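Local coordinates for protein copper chaperone PCu(A)C (Methylosinus trichosporium OB3b, PDB 6P1G) that binds copper through a histidine brace and probably acts as a copper chaperone, represented here by its PCu(A)C domain, which also holds a zinc ion, at residues 28-33 with 83-88; 39-44 with 106-111; 98-103 with 114-119. All blocks are in the same frame, centred on the assembly; numbering follows the deposited sequence.

Contact 1 (28-33 with 83-88); sequences QLYMLV and GSHVEL. With ZN (zinc ion), chain D.
Q28 lies alongside H85 and E87, two ligands of the bound zinc, and touches both. H85 NE2 sits 2.1 Å from the zinc and E87 OE1 1.9 Å from it; H57 and H61 complete the four-residue site. The other carboxylate oxygen faces the second shell, where Q28 NE2 donates to E87 OE2 over 2.9 Å. The bond arrives on the syn side, with the donor lifted 31° out of the carboxylate plane. One oxygen is thus taken by the metal and the other by the amide, so rotation of the carboxylate is restrained at both corners. A bend in the glutamine chain (chi2 78°) permits this while laying Q28 CG 3.5 Å from H85 CD2, the amide standing almost perpendicular to the imidazole. With an alanine here, E87 OE2 would probably lose this donor and the carboxylate would be freer to turn. Nearer the histidine backbone, Y30 CE1 packs 3.5 Å from H85 CB. The two strands are joined by an antiparallel hydrogen-bonded pair, L29 with V86: L29 N to V86 O at 2.7 Å and V86 N to L29 O at 3.3 Å. On the face away from the metal, L29 CB meets V86 and L88. Strand 26-35 is flanked by strands 10-18 and 75-91, Q28 and Y30 bonding through their backbones to R18 and W16, while V86 and L88 rest on strand 51-58.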
ATOM      1  N   GLN A  28       0.651   4.152  -7.409  1.00 34.39           N
ATOM      2  CA  GLN A  28       0.522   2.770  -6.967  1.00 33.82           C
ATOM      3  C   GLN A  28       1.284   2.545  -5.670  1.00 31.78           C
ATOM      4  O   GLN A  28       2.462   2.864  -5.583  1.00 29.95           O
ATOM      5  CB  GLN A  28       1.035   1.802  -8.037  1.00 28.68           C
ATOM      6  CG  GLN A  28       0.271   1.838  -9.352  1.00 34.00           C
ATOM      7  CD  GLN A  28       0.644   3.025 -10.217  1.00 41.27           C
ATOM      8  OE1 GLN A  28       1.823   3.349 -10.377  1.00 37.00           O
ATOM      9  NE2 GLN A  28      -0.362   3.688 -10.778  1.00 38.39           N
ATOM     10  N   LEU A  29       0.609   1.986  -4.673  1.00 30.23           N
ATOM     11  CA  LEU A  29       1.229   1.707  -3.383  1.00 29.92           C
ATOM     12  C   LEU A  29       1.609   0.235  -3.262  1.00 32.66           C
ATOM     13  O   LEU A  29       0.784  -0.652  -3.488  1.00 30.77           O
ATOM     14  CB  LEU A  29       0.293   2.109  -2.243  1.00 29.07           C
ATOM     15  CG  LEU A  29       0.688   1.662  -0.834  1.00 30.76           C
ATOM     16  CD1 LEU A  29       2.035   2.248  -0.424  1.00 28.05           C
ATOM     17  CD2 LEU A  29      -0.391   2.072   0.152  1.00 32.08           C
ATOM     18  N   TYR A  30       2.868  -0.007  -2.912  1.00 30.41           N
ATOM     19  CA  TYR A  30       3.408  -1.354  -2.760  1.00 29.73           C
ATOM     20  C   TYR A  30       3.937  -1.570  -1.349  1.00 35.17           C
ATOM     21  O   TYR A  30       4.303  -0.612  -0.665  1.00 29.17           O
ATOM     22  CB  TYR A  30       4.524  -1.601  -3.774  1.00 24.65           C
ATOM     23  CG  TYR A  30       4.125  -1.314  -5.202  1.00 32.99           C
ATOM     24  CD1 TYR A  30       3.249  -2.150  -5.881  1.00 28.96           C
ATOM     25  CD2 TYR A  30       4.621  -0.205  -5.870  1.00 27.05           C
ATOM     26  CE1 TYR A  30       2.880  -1.888  -7.193  1.00 30.94           C
ATOM     27  CE2 TYR A  30       4.258   0.066  -7.175  1.00 30.95           C
ATOM     28  CZ  TYR A  30       3.391  -0.778  -7.833  1.00 28.32           C
ATOM     29  OH  TYR A  30       3.037  -0.499  -9.132  1.00 36.24           O
ATOM     30  N   MET A  31       3.982  -2.832  -0.927  1.00 27.57           N
ATOM     31  CA  MET A  31       4.465  -3.188   0.405  1.00 32.68           C
ATOM     32  C   MET A  31       4.522  -4.695   0.580  1.00 26.98           C
ATOM     33  O   MET A  31       3.929  -5.445  -0.194  1.00 35.65           O
ATOM     34  CB  MET A  31       3.568  -2.600   1.492  1.00 30.91           C
ATOM     35  CG  MET A  31       2.179  -3.198   1.513  1.00 31.30           C
ATOM     36  SD  MET A  31       1.083  -2.321   2.634  1.00 41.52           S
ATOM     37  CE  MET A  31       1.137  -0.675   1.937  1.00 39.56           C
ATOM     38  N   LEU A  32       5.260  -5.131   1.591  1.00 29.09           N
ATOM     39  CA  LEU A  32       5.219  -6.519   2.025  1.00 35.18           C
ATOM     40  C   LEU A  32       4.497  -6.604   3.367  1.00 35.37           C
ATOM     41  O   LEU A  32       4.881  -5.935   4.328  1.00 40.66           O
ATOM     42  CB  LEU A  32       6.629  -7.097   2.128  1.00 34.28           C
ATOM     43  CG  LEU A  32       6.777  -8.407   2.902  1.00 43.86           C
ATOM     44  CD1 LEU A  32       6.120  -9.550   2.152  1.00 42.95           C
ATOM     45  CD2 LEU A  32       8.244  -8.704   3.146  1.00 54.22           C
ATOM     46  N   VAL A  33       3.441  -7.409   3.425  1.00 31.31           N
ATOM     47  CA  VAL A  33       2.656  -7.550   4.646  1.00 32.58           C
ATOM     48  C   VAL A  33       2.783  -8.949   5.240  1.00 40.47           C
ATOM     49  O   VAL A  33       2.552  -9.945   4.554  1.00 38.00           O
ATOM     50  CB  VAL A  33       1.164  -7.250   4.397  1.00 30.14           C
ATOM     51  CG1 VAL A  33       0.361  -7.441   5.677  1.00 39.04           C
ATOM     52  CG2 VAL A  33       0.991  -5.840   3.852  1.00 33.86           C
ATOM     53  N   GLY A  83       1.822  -7.845  -9.718  1.00 40.32           N
ATOM     54  CA  GLY A  83       0.959  -8.657  -8.877  1.00 42.73           C
ATOM     55  C   GLY A  83      -0.315  -7.930  -8.494  1.00 42.36           C
ATOM     56  O   GLY A  83      -1.302  -7.953  -9.229  1.00 42.47           O
ATOM     57  N   SER A  84      -0.294  -7.291  -7.331  1.00 38.48           N
ATOM     58  CA  SER A  84      -1.429  -6.513  -6.856  1.00 37.62           C
ATOM     59  C   SER A  84      -0.924  -5.262  -6.145  1.00 39.41           C
ATOM     60  O   SER A  84       0.213  -5.223  -5.675  1.00 34.58           O
ATOM     61  CB  SER A  84      -2.319  -7.340  -5.927  1.00 41.99           C
ATOM     62  OG  SER A  84      -1.780  -7.410  -4.621  1.00 44.25           O
ATOM     63  N   HIS A  85      -1.768  -4.240  -6.070  1.00 36.95           N
ATOM     64  CA  HIS A  85      -1.377  -2.992  -5.434  1.00 35.84           C
ATOM     65  C   HIS A  85      -2.592  -2.154  -5.082  1.00 38.28           C
ATOM     66  O   HIS A  85      -3.703  -2.421  -5.545  1.00 31.96           O
ATOM     67  CB  HIS A  85      -0.462  -2.181  -6.352  1.00 32.27           C
ATOM     68  CG  HIS A  85      -1.083  -1.842  -7.672  1.00 34.35           C
ATOM     69  ND1 HIS A  85      -1.043  -2.690  -8.757  1.00 32.52           N
ATOM     70  CD2 HIS A  85      -1.773  -0.746  -8.075  1.00 35.12           C
ATOM     71  CE1 HIS A  85      -1.674  -2.130  -9.775  1.00 37.09           C
ATOM     72  NE2 HIS A  85      -2.128  -0.952  -9.386  1.00 35.93           N
ATOM     73  N   VAL A  86      -2.372  -1.143  -4.252  1.00 32.73           N
ATOM     74  CA  VAL A  86      -3.396  -0.152  -3.974  1.00 33.81           C
ATOM     75  C   VAL A  86      -3.185   1.048  -4.883  1.00 35.86           C
ATOM     76  O   VAL A  86      -2.091   1.610  -4.943  1.00 33.76           O
ATOM     77  CB  VAL A  86      -3.379   0.297  -2.501  1.00 33.69           C
ATOM     78  CG1 VAL A  86      -4.374   1.422  -2.278  1.00 34.86           C
ATOM     79  CG2 VAL A  86      -3.674  -0.876  -1.580  1.00 31.07           C
ATOM     80  N   GLU A  87      -4.234   1.429  -5.599  1.00 28.33           N
ATOM     81  CA  GLU A  87      -4.182   2.609  -6.448  1.00 38.16           C
ATOM     82  C   GLU A  87      -4.583   3.834  -5.639  1.00 33.84           C
ATOM     83  O   GLU A  87      -5.667   3.874  -5.071  1.00 41.49           O
ATOM     84  CB  GLU A  87      -5.099   2.444  -7.662  1.00 38.78           C
ATOM     85  CG  GLU A  87      -4.874   3.467  -8.765  1.00 39.04           C
ATOM     86  CD  GLU A  87      -3.693   3.120  -9.657  1.00 42.95           C
ATOM     87  OE1 GLU A  87      -3.217   1.969  -9.601  1.00 35.37           O
ATOM     88  OE2 GLU A  87      -3.245   3.996 -10.424  1.00 50.58           O
ATOM     89  N   LEU A  88      -3.703   4.828  -5.584  1.00 39.56           N
ATOM     90  CA  LEU A  88      -4.000   6.066  -4.876  1.00 34.44           C
ATOM     91  C   LEU A  88      -4.647   7.042  -5.845  1.00 44.74           C
ATOM     92  O   LEU A  88      -4.023   7.466  -6.815  1.00 42.08           O
ATOM     93  CB  LEU A  88      -2.727   6.660  -4.271  1.00 42.28           C
ATOM     94  CG  LEU A  88      -1.881   5.699  -3.430  1.00 40.40           C
ATOM     95  CD1 LEU A  88      -0.647   6.395  -2.880  1.00 38.19           C
ATOM     96  CD2 LEU A  88      -2.705   5.104  -2.298  1.00 36.91           C
TER
HETATM   97 ZN    ZN D 202      -3.408   0.260 -10.485  1.00 38.92          ZN

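Contact 2 (39-44 with 106-111); sequences RPDRLI and VFEKAG
R42 and E108 run side by side and point the same way, yet their flat ends are turned 68° apart. R42 NH1 still makes a nearly straight salt bridge to E108 OE1 (3.1 Å), with the oxygen in the guanidinium plane and offering its syn lone pair; R42 NE is engaged by E66. D41 works differently: a first torsion of -155° swings its carboxylate onto the backbone of the turn, where D41 OD1 accepts a hydrogen bond from K109 N (2.9 Å). The amide of R42 also donates to OD1, from the opposite face of the carboxylate, so two bonds grip one oxygen; A110 N adds a weak bond to OD2. Between the two backbones, E108 N donates to R42 O at 2.8 Å and I44 N to V106 O at 2.9 Å. Around these, L43 CD1 lies over one face of the F107 ring, towards its rim, while I44 CG1 and V106 CG1 meet at 3.9 Å, their side chains crossing obliquely. Residues 108-110 form a tight β-hairpin turn, bracketed by two backbone bonds between F107 and G111. An aspartate of strand 41-47 thus meets the turn amides at one end of a curled β-sheet, consistent with the cupredoxin-like fold of PCu(A)C domains.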
ATOM      1  N   ARG A  39      -5.614 -16.195  12.061  1.00 66.42           N
ATOM      2  CA  ARG A  39      -6.876 -15.823  11.433  1.00 59.67           C
ATOM      3  C   ARG A  39      -6.592 -14.959  10.212  1.00 60.33           C
ATOM      4  O   ARG A  39      -5.589 -14.243  10.180  1.00 51.99           O
ATOM      5  CB  ARG A  39      -7.789 -15.081  12.418  1.00 62.32           C
ATOM      6  CG  ARG A  39      -8.457 -16.011  13.412  1.00 64.93           C
ATOM      7  CD  ARG A  39      -9.262 -17.023  12.618  1.00 70.84           C
ATOM      8  NE  ARG A  39      -9.860 -18.083  13.425  1.00 69.90           N
ATOM      9  CZ  ARG A  39      -9.246 -19.230  13.695  1.00 75.60           C
ATOM     10  NH1 ARG A  39      -8.011 -19.437  13.260  1.00 67.38           N
ATOM     11  NH2 ARG A  39      -9.858 -20.165  14.404  1.00 76.94           N
ATOM     12  N   PRO A  40      -7.464 -15.023   9.195  1.00 56.01           N
ATOM     13  CA  PRO A  40      -7.231 -14.153   8.041  1.00 49.29           C
ATOM     14  C   PRO A  40      -7.433 -12.690   8.411  1.00 57.23           C
ATOM     15  O   PRO A  40      -8.123 -12.384   9.382  1.00 55.01           O
ATOM     16  CB  PRO A  40      -8.281 -14.616   7.029  1.00 54.38           C
ATOM     17  CG  PRO A  40      -9.348 -15.262   7.847  1.00 60.84           C
ATOM     18  CD  PRO A  40      -8.632 -15.900   9.007  1.00 51.36           C
ATOM     19  N   ASP A  41      -6.835 -11.800   7.631  1.00 51.34           N
ATOM     20  CA  ASP A  41      -7.024 -10.370   7.813  1.00 45.11           C
ATOM     21  C   ASP A  41      -7.128  -9.723   6.448  1.00 44.70           C
ATOM     22  O   ASP A  41      -6.872 -10.362   5.430  1.00 46.29           O
ATOM     23  CB  ASP A  41      -5.879  -9.755   8.620  1.00 50.68           C
ATOM     24  CG  ASP A  41      -6.288  -8.477   9.337  1.00 52.85           C
ATOM     25  OD1 ASP A  41      -7.278  -7.843   8.915  1.00 54.41           O
ATOM     26  OD2 ASP A  41      -5.616  -8.102  10.322  1.00 50.31           O
ATOM     27  N   ARG A  42      -7.505  -8.453   6.426  1.00 38.92           N
ATOM     28  CA  ARG A  42      -7.640  -7.731   5.173  1.00 44.42           C
ATOM     29  C   ARG A  42      -7.170  -6.294   5.291  1.00 42.15           C
ATOM     30  O   ARG A  42      -7.503  -5.603   6.251  1.00 42.12           O
ATOM     31  CB  ARG A  42      -9.098  -7.759   4.714  1.00 43.73           C
ATOM     32  CG  ARG A  42      -9.584  -9.113   4.241  1.00 48.90           C
ATOM     33  CD  ARG A  42     -10.992  -9.011   3.697  1.00 63.75           C
ATOM     34  NE  ARG A  42     -11.447 -10.267   3.108  1.00 70.00           N
ATOM     35  CZ  ARG A  42     -11.924 -11.291   3.808  1.00 61.53           C
ATOM     36  NH1 ARG A  42     -12.010 -11.212   5.129  1.00 53.98           N
ATOM     37  NH2 ARG A  42     -12.312 -12.395   3.186  1.00 61.40           N
ATOM     38  N   LEU A  43      -6.399  -5.844   4.311  1.00 37.24           N
ATOM     39  CA  LEU A  43      -6.179  -4.419   4.147  1.00 37.98           C
ATOM     40  C   LEU A  43      -7.427  -3.865   3.473  1.00 40.44           C
ATOM     41  O   LEU A  43      -7.678  -4.136   2.299  1.00 40.60           O
ATOM     42  CB  LEU A  43      -4.926  -4.144   3.317  1.00 39.28           C
ATOM     43  CG  LEU A  43      -4.640  -2.689   2.954  1.00 33.57           C
ATOM     44  CD1 LEU A  43      -4.508  -1.844   4.211  1.00 33.56           C
ATOM     45  CD2 LEU A  43      -3.383  -2.592   2.094  1.00 35.41           C
ATOM     46  N   ILE A  44      -8.208  -3.091   4.218  1.00 34.12           N
ATOM     47  CA  ILE A  44      -9.511  -2.646   3.734  1.00 38.69           C
ATOM     48  C   ILE A  44      -9.561  -1.154   3.443  1.00 38.86           C
ATOM     49  O   ILE A  44     -10.547  -0.657   2.900  1.00 43.09           O
ATOM     50  CB  ILE A  44     -10.623  -2.976   4.746  1.00 40.17           C
ATOM     51  CG1 ILE A  44     -10.367  -2.254   6.070  1.00 42.05           C
ATOM     52  CG2 ILE A  44     -10.722  -4.479   4.959  1.00 42.89           C
ATOM     53  CD1 ILE A  44     -11.478  -2.425   7.084  1.00 42.83           C
ATOM     54  N   VAL A 106      -5.595   0.754   7.096  1.00 35.56           N
ATOM     55  CA  VAL A 106      -6.648   0.193   7.933  1.00 33.33           C
ATOM     56  C   VAL A 106      -6.781  -1.305   7.693  1.00 38.27           C
ATOM     57  O   VAL A 106      -7.172  -1.743   6.611  1.00 38.05           O
ATOM     58  CB  VAL A 106      -8.005   0.877   7.681  1.00 37.03           C
ATOM     59  CG1 VAL A 106      -9.040   0.385   8.688  1.00 42.60           C
ATOM     60  CG2 VAL A 106      -7.859   2.389   7.758  1.00 35.53           C
ATOM     61  N   PHE A 107      -6.447  -2.088   8.712  1.00 35.01           N
ATOM     62  CA  PHE A 107      -6.587  -3.535   8.650  1.00 35.70           C
ATOM     63  C   PHE A 107      -7.863  -3.996   9.340  1.00 44.24           C
ATOM     64  O   PHE A 107      -8.266  -3.450  10.368  1.00 51.91           O
ATOM     65  CB  PHE A 107      -5.366  -4.224   9.261  1.00 40.27           C
ATOM     66  CG  PHE A 107      -4.101  -3.985   8.495  1.00 38.63           C
ATOM     67  CD1 PHE A 107      -3.281  -2.913   8.802  1.00 40.44           C
ATOM     68  CD2 PHE A 107      -3.740  -4.822   7.454  1.00 33.97           C
ATOM     69  CE1 PHE A 107      -2.116  -2.687   8.091  1.00 38.71           C
ATOM     70  CE2 PHE A 107      -2.579  -4.602   6.738  1.00 40.60           C
ATOM     71  CZ  PHE A 107      -1.763  -3.534   7.058  1.00 37.33           C
ATOM     72  N   GLU A 108      -8.492  -5.007   8.754  1.00 43.70           N
ATOM     73  CA  GLU A 108      -9.808  -5.460   9.175  1.00 53.47           C
ATOM     74  C   GLU A 108      -9.837  -5.902  10.635  1.00 48.68           C
ATOM     75  O   GLU A 108     -10.760  -5.563  11.376  1.00 49.67           O
ATOM     76  CB  GLU A 108     -10.252  -6.622   8.283  1.00 54.20           C
ATOM     77  CG  GLU A 108     -11.657  -7.087   8.540  1.00 57.95           C
ATOM     78  CD  GLU A 108     -12.159  -8.076   7.508  1.00 69.21           C
ATOM     79  OE1 GLU A 108     -11.322  -8.673   6.805  1.00 67.10           O
ATOM     80  OE2 GLU A 108     -13.390  -8.249   7.389  1.00 80.65           O
ATOM     81  N   LYS A 109      -8.820  -6.651  11.043  1.00 47.76           N
ATOM     82  CA  LYS A 109      -8.726  -7.147  12.411  1.00 50.56           C
ATOM     83  C   LYS A 109      -7.785  -6.306  13.271  1.00 53.54           C
ATOM     84  O   LYS A 109      -8.101  -5.967  14.411  1.00 63.16           O
ATOM     85  CB  LYS A 109      -8.259  -8.606  12.413  1.00 53.52           C
ATOM     86  CG  LYS A 109      -9.172  -9.567  11.656  1.00 56.69           C
ATOM     87  CD  LYS A 109     -10.599  -9.544  12.187  1.00 64.95           C
ATOM     88  CE  LYS A 109     -10.653  -9.890  13.670  1.00 66.78           C
ATOM     89  NZ  LYS A 109     -12.022  -9.725  14.231  1.00 82.07           N
ATOM     90  N   ALA A 110      -6.625  -5.975  12.713  1.00 51.04           N
ATOM     91  CA  ALA A 110      -5.556  -5.335  13.474  1.00 48.28           C
ATOM     92  C   ALA A 110      -5.830  -3.875  13.818  1.00 44.13           C
ATOM     93  O   ALA A 110      -5.363  -3.377  14.844  1.00 45.96           O
ATOM     94  CB  ALA A 110      -4.247  -5.451  12.712  1.00 43.26           C
ATOM     95  N   GLY A 111      -6.584  -3.185  12.971  1.00 36.44           N
ATOM     96  CA  GLY A 111      -6.844  -1.778  13.204  1.00 39.29           C
ATOM     97  C   GLY A 111      -6.007  -0.884  12.310  1.00 44.02           C
ATOM     98  O   GLY A 111      -5.602  -1.283  11.217  1.00 41.86           O
TER

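Contact 3 (98-103 with 114-119); sequences GWAAEM and TIDAAV
The carboxylates of E102 and D116 stand side by side on one face of the strand pair, pointing the same way with their planes 35° apart. The two acids keep some distance, E102 OE2 lying 4.6 Å from D116 OD1, and two negative charges this near would probably raise the proton affinity of one. Across the pair they touch carbon: D116 OD1 faces E102 CB at 3.8 Å, and E102 OE2 approaches T114 CG2 at 3.8 Å. On the same face A100 CB packs against D116 CB. The other face is apolar. M103 CG meets I115 CG1 at 3.7 Å; a first torsion near 60° in M103, between N and the carbonyl carbon, together with a bend at chi3, carries CE round to A117 CB, 4.1 Å away. Further along, V119 CG2 touches A101 CB. Six backbone hydrogen bonds hold the hairpin, from G98 N with V119 O to I115 N with M103 O, the last at 2.8 Å. G98 has a positive phi (104°) that suits glycine. Toward the copper site, D116 O accepts a bond from the copper ligand H3 and the side chain of A118 comes within about 6 Å of the metal at nearest atoms. Strand 111-120 also runs parallel to strand 10-18, whose L17 covers A101, M103 and A117; L29 of strand 26-35 packs on the last two.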
ATOM      1  N   GLY A  98      12.220  10.474  -3.423  1.00 38.24           N
ATOM      2  CA  GLY A  98      13.273  10.479  -2.422  1.00 37.61           C
ATOM      3  C   GLY A  98      12.772  10.834  -1.035  1.00 42.57           C
ATOM      4  O   GLY A  98      13.461  10.605  -0.043  1.00 40.89           O
ATOM      5  N   TRP A  99      11.571  11.400  -0.966  1.00 37.25           N
ATOM      6  CA  TRP A  99      10.933  11.700   0.313  1.00 36.57           C
ATOM      7  C   TRP A  99       9.803  10.713   0.614  1.00 39.97           C
ATOM      8  O   TRP A  99       9.589   9.760  -0.134  1.00 35.44           O
ATOM      9  CB  TRP A  99      10.429  13.146   0.341  1.00 35.18           C
ATOM     10  CG  TRP A  99      11.539  14.141   0.547  1.00 37.23           C
ATOM     11  CD1 TRP A  99      11.819  14.824   1.698  1.00 36.50           C
ATOM     12  CD2 TRP A  99      12.535  14.537  -0.407  1.00 35.44           C
ATOM     13  NE1 TRP A  99      12.913  15.630   1.514  1.00 37.07           N
ATOM     14  CE2 TRP A  99      13.373  15.472   0.233  1.00 38.56           C
ATOM     15  CE3 TRP A  99      12.795  14.200  -1.739  1.00 39.32           C
ATOM     16  CZ2 TRP A  99      14.454  16.069  -0.413  1.00 42.08           C
ATOM     17  CZ3 TRP A  99      13.868  14.798  -2.380  1.00 41.64           C
ATOM     18  CH2 TRP A  99      14.683  15.722  -1.716  1.00 46.15           C
ATOM     19  N   ALA A 100       9.099  10.930   1.719  1.00 41.60           N
ATOM     20  CA  ALA A 100       8.046  10.008   2.137  1.00 38.75           C
ATOM     21  C   ALA A 100       6.652  10.625   2.096  1.00 42.84           C
ATOM     22  O   ALA A 100       6.491  11.837   2.232  1.00 54.54           O
ATOM     23  CB  ALA A 100       8.343   9.487   3.533  1.00 41.55           C
ATOM     24  N   ALA A 101       5.647   9.774   1.906  1.00 36.07           N
ATOM     25  CA  ALA A 101       4.247  10.191   1.927  1.00 42.58           C
ATOM     26  C   ALA A 101       3.515   9.571   3.112  1.00 44.54           C
ATOM     27  O   ALA A 101       3.413   8.348   3.220  1.00 41.26           O
ATOM     28  CB  ALA A 101       3.559   9.815   0.624  1.00 38.69           C
ATOM     29  N   GLU A 102       3.014  10.422   4.000  1.00 41.26           N
ATOM     30  CA  GLU A 102       2.287   9.963   5.179  1.00 44.69           C
ATOM     31  C   GLU A 102       0.886   9.469   4.831  1.00 42.89           C
ATOM     32  O   GLU A 102       0.125  10.161   4.154  1.00 43.06           O
ATOM     33  CB  GLU A 102       2.192  11.085   6.215  1.00 48.21           C
ATOM     34  CG  GLU A 102       1.803  10.618   7.607  1.00 53.06           C
ATOM     35  CD  GLU A 102       2.134  11.643   8.675  1.00 79.93           C
ATOM     36  OE1 GLU A 102       2.161  12.850   8.355  1.00 97.76           O
ATOM     37  OE2 GLU A 102       2.376  11.240   9.833  1.00 77.66           O
ATOM     38  N   MET A 103       0.552   8.268   5.292  1.00 35.64           N
ATOM     39  CA  MET A 103      -0.793   7.738   5.116  1.00 36.00           C
ATOM     40  C   MET A 103      -1.122   6.726   6.204  1.00 37.54           C
ATOM     41  O   MET A 103      -0.233   6.239   6.901  1.00 37.39           O
ATOM     42  CB  MET A 103      -0.944   7.098   3.732  1.00 35.40           C
ATOM     43  CG  MET A 103       0.001   5.939   3.475  1.00 39.91           C
ATOM     44  SD  MET A 103       0.068   5.479   1.730  1.00 42.30           S
ATOM     45  CE  MET A 103       0.907   6.898   1.028  1.00 39.27           C
ATOM     46  N   THR A 114      -0.315   4.310  11.094  1.00 36.00           N
ATOM     47  CA  THR A 114       0.207   5.387  10.262  1.00 38.30           C
ATOM     48  C   THR A 114       1.592   5.022   9.754  1.00 44.63           C
ATOM     49  O   THR A 114       2.464   4.638  10.531  1.00 33.70           O
ATOM     50  CB  THR A 114       0.268   6.716  11.030  1.00 43.92           C
ATOM     51  OG1 THR A 114      -1.051   7.065  11.470  1.00 40.21           O
ATOM     52  CG2 THR A 114       0.817   7.829  10.141  1.00 35.80           C
ATOM     53  N   ILE A 115       1.787   5.130   8.446  1.00 37.55           N
ATOM     54  CA  ILE A 115       3.070   4.809   7.837  1.00 31.90           C
ATOM     55  C   ILE A 115       3.622   5.958   7.007  1.00 40.49           C
ATOM     56  O   ILE A 115       2.916   6.922   6.708  1.00 38.90           O
ATOM     57  CB  ILE A 115       2.963   3.573   6.924  1.00 33.36           C
ATOM     58  CG1 ILE A 115       2.045   3.880   5.736  1.00 34.11           C
ATOM     59  CG2 ILE A 115       2.452   2.374   7.703  1.00 34.92           C
ATOM     60  CD1 ILE A 115       2.079   2.834   4.642  1.00 36.40           C
ATOM     61  N   ASP A 116       4.892   5.843   6.632  1.00 40.42           N
ATOM     62  CA  ASP A 116       5.483   6.736   5.645  1.00 44.23           C
ATOM     63  C   ASP A 116       6.015   5.907   4.485  1.00 36.46           C
ATOM     64  O   ASP A 116       7.039   5.236   4.600  1.00 45.30           O
ATOM     65  CB  ASP A 116       6.602   7.588   6.251  1.00 45.64           C
ATOM     66  CG  ASP A 116       6.109   8.499   7.357  1.00 60.19           C
ATOM     67  OD1 ASP A 116       5.555   9.573   7.037  1.00 63.94           O
ATOM     68  OD2 ASP A 116       6.276   8.145   8.543  1.00 78.03           O
ATOM     69  N   ALA A 117       5.303   5.958   3.367  1.00 38.76           N
ATOM     70  CA  ALA A 117       5.703   5.227   2.177  1.00 37.66           C
ATOM     71  C   ALA A 117       6.767   6.013   1.433  1.00 32.64           C
ATOM     72  O   ALA A 117       6.619   7.215   1.212  1.00 35.83           O
ATOM     73  CB  ALA A 117       4.503   4.960   1.282  1.00 32.62           C
ATOM     74  N   ALA A 118       7.842   5.338   1.047  1.00 26.75           N
ATOM     75  CA  ALA A 118       8.897   5.982   0.281  1.00 28.40           C
ATOM     76  C   ALA A 118       8.386   6.328  -1.111  1.00 34.91           C
ATOM     77  O   ALA A 118       7.839   5.474  -1.810  1.00 32.66           O
ATOM     78  CB  ALA A 118      10.122   5.089   0.200  1.00 30.94           C
ATOM     79  N   VAL A 119       8.567   7.580  -1.514  1.00 29.70           N
ATOM     80  CA  VAL A 119       8.154   7.994  -2.847  1.00 32.07           C
ATOM     81  C   VAL A 119       9.277   7.699  -3.824  1.00 36.37           C
ATOM     82  O   VAL A 119      10.371   8.256  -3.724  1.00 37.34           O
ATOM     83  CB  VAL A 119       7.791   9.488  -2.903  1.00 35.59           C
ATOM     84  CG1 VAL A 119       7.323   9.863  -4.303  1.00 32.82           C
ATOM     85  CG2 VAL A 119       6.718   9.814  -1.875  1.00 37.02           C
TER

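Overall arrangement
From the N terminus, strand 26-35 opens contact 1 and strand 41-47 opens contact 2 before contact 1 closes at 83-88, so these two cross. Residues 98-103 then open contact 3, contact 2 closes at 106-111, and contact 3 closes last at 114-119; contacts 2 and 3 therefore cross as well, whereas contacts 1 and 3 follow in series. Strand 100-107 is shared by contacts 2 and 3. All three belong to one curled sheet, and contact 1 touches the others: L43 packs on V86, F107 on V33, and M103 on L88. The strand pair that includes zinc ligands H85 and E87 is thereby tied to the hairpin flanking the copper site.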